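Local coordinates for protein erythropoietin (Homo sapiens, PDB 1EER) that acts as a secreted hormone that binds and dimerises its receptor, EPOR, activating JAK2 and so driving red blood cell proliferation and differentiation, at residues Val61-Gly66 / Ser146-Gly151. The protein carries 5 engineered substitutions. Residues are numbered along the deposited sequence; the frame is centred on the assembly and turned at random.
Sequences VEVWQG and SNFLRG
In the interior of the four-helix bundle, F148 of helix 138-161 pushes the far end of its ring against the backbone of helix 56-82 at V63 and G66. The side chain of F148 leaves its helix toward 61-66, and chi1 of -168°, which sets CG opposite the backbone N, carries the ring across to it; the short segment axes come no closer than 11.4 Å. F148 CZ lies 3.5 Å from V63 O, which meets the ring at its edge and in its plane, while F148 CE2 comes to 3.8 Å from G66 CA. G66 presents bare backbone here, and that lets the ring reach the helix surface. V63 adds a looser apolar contact, CG1 to F148 CE1 at 4.4 Å, and also packs on L153, Y156 and L109. E62 O also lies at the ring edge, 4.2 Å from F148 CZ, while the E62 carboxylate turns to a salt bridge with K152. R150 grips N147 OD1 side-on through NE and NH2, each 3.0 Å from that oxygen; R150 NH2 also pairs with an acidic side chain of another protein's chain, consistent with a receptor-binding face. An aromatic side chain packed on a neighbouring helix backbone, the segments crossing at 143°, fits the buried interior of the four-helix cytokine fold.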
# COMPACT_ATOMS: atom_id res chain seq x y z
N VAL A 61 -17.45 -7.31 -13.57
CA VAL A 61 -18.45 -8.13 -12.89
C VAL A 61 -17.88 -8.78 -11.64
O VAL A 61 -18.41 -8.63 -10.53
CB VAL A 61 -18.99 -9.25 -13.82
CG1 VAL A 61 -19.99 -10.13 -13.07
CG2 VAL A 61 -19.62 -8.64 -15.06
N GLU A 62 -16.78 -9.51 -11.82
CA GLU A 62 -16.13 -10.19 -10.71
C GLU A 62 -15.78 -9.27 -9.54
O GLU A 62 -16.15 -9.54 -8.40
CB GLU A 62 -14.86 -10.88 -11.19
CG GLU A 62 -15.06 -12.31 -11.63
CD GLU A 62 -13.76 -12.99 -12.00
OE1 GLU A 62 -12.80 -12.91 -11.20
OE2 GLU A 62 -13.70 -13.60 -13.09
N VAL A 63 -15.07 -8.18 -9.82
CA VAL A 63 -14.64 -7.25 -8.77
C VAL A 63 -15.77 -6.52 -8.05
O VAL A 63 -15.81 -6.48 -6.82
CB VAL A 63 -13.63 -6.21 -9.35
CG1 VAL A 63 -13.28 -5.15 -8.30
CG2 VAL A 63 -12.36 -6.94 -9.80
N TRP A 64 -16.68 -5.94 -8.81
CA TRP A 64 -17.79 -5.21 -8.23
C TRP A 64 -18.66 -6.09 -7.34
O TRP A 64 -18.95 -5.75 -6.20
CB TRP A 64 -18.64 -4.58 -9.33
CG TRP A 64 -19.76 -3.79 -8.78
CD1 TRP A 64 -21.08 -4.14 -8.75
CD2 TRP A 64 -19.66 -2.55 -8.09
NE1 TRP A 64 -21.81 -3.19 -8.07
CE2 TRP A 64 -20.96 -2.20 -7.66
CE3 TRP A 64 -18.60 -1.69 -7.79
CZ2 TRP A 64 -21.22 -1.03 -6.94
CZ3 TRP A 64 -18.86 -0.52 -7.08
CH2 TRP A 64 -20.17 -0.21 -6.67
N GLN A 65 -19.08 -7.24 -7.85
CA GLN A 65 -19.90 -8.12 -7.05
C GLN A 65 -19.10 -8.70 -5.90
O GLN A 65 -19.58 -8.77 -4.77
CB GLN A 65 -20.46 -9.24 -7.91
CG GLN A 65 -21.47 -8.75 -8.89
CD GLN A 65 -21.99 -9.87 -9.75
OE1 GLN A 65 -22.42 -9.64 -10.88
NE2 GLN A 65 -21.94 -11.08 -9.23
N GLY A 66 -17.86 -9.12 -6.18
CA GLY A 66 -17.04 -9.68 -5.13
C GLY A 66 -16.86 -8.72 -3.97
O GLY A 66 -16.91 -9.11 -2.80
N SER A 146 -7.41 -8.92 2.10
CA SER A 146 -6.14 -8.54 1.47
C SER A 146 -5.94 -9.16 0.08
O SER A 146 -5.59 -8.47 -0.87
CB SER A 146 -4.96 -8.94 2.38
OG SER A 146 -3.71 -8.64 1.78
N ASN A 147 -6.18 -10.47 -0.03
CA ASN A 147 -6.01 -11.15 -1.31
C ASN A 147 -6.93 -10.58 -2.38
O ASN A 147 -6.55 -10.50 -3.56
CB ASN A 147 -6.27 -12.66 -1.16
CG ASN A 147 -5.02 -13.43 -0.76
OD1 ASN A 147 -3.91 -12.93 -0.84
ND2 ASN A 147 -5.21 -14.67 -0.32
N PHE A 148 -8.13 -10.16 -1.99
CA PHE A 148 -9.08 -9.59 -2.95
C PHE A 148 -8.66 -8.20 -3.46
O PHE A 148 -8.66 -7.95 -4.68
CB PHE A 148 -10.48 -9.48 -2.33
CG PHE A 148 -11.56 -9.17 -3.34
CD1 PHE A 148 -11.81 -7.86 -3.73
CD2 PHE A 148 -12.31 -10.20 -3.92
CE1 PHE A 148 -12.79 -7.57 -4.67
CE2 PHE A 148 -13.30 -9.92 -4.86
CZ PHE A 148 -13.54 -8.60 -5.24
N LEU A 149 -8.32 -7.31 -2.54
CA LEU A 149 -7.93 -5.96 -2.92
C LEU A 149 -6.60 -5.94 -3.68
O LEU A 149 -6.45 -5.25 -4.68
CB LEU A 149 -7.80 -5.05 -1.68
CG LEU A 149 -8.89 -4.99 -0.61
CD1 LEU A 149 -8.49 -3.95 0.42
CD2 LEU A 149 -10.23 -4.66 -1.22
N ARG A 150 -5.64 -6.72 -3.19
CA ARG A 150 -4.33 -6.76 -3.82
C ARG A 150 -4.34 -7.62 -5.06
O ARG A 150 -3.41 -7.57 -5.86
CB ARG A 150 -3.29 -7.26 -2.82
CG ARG A 150 -3.08 -8.76 -2.81
CD ARG A 150 -2.21 -9.18 -1.65
NE ARG A 150 -2.10 -10.63 -1.56
CZ ARG A 150 -0.95 -11.30 -1.48
NH1 ARG A 150 0.20 -10.64 -1.48
NH2 ARG A 150 -0.96 -12.62 -1.41
N GLY A 151 -5.42 -8.39 -5.23
CA GLY A 151 -5.53 -9.28 -6.37
C GLY A 151 -6.36 -8.78 -7.54
O GLY A 151 -5.96 -7.84 -8.23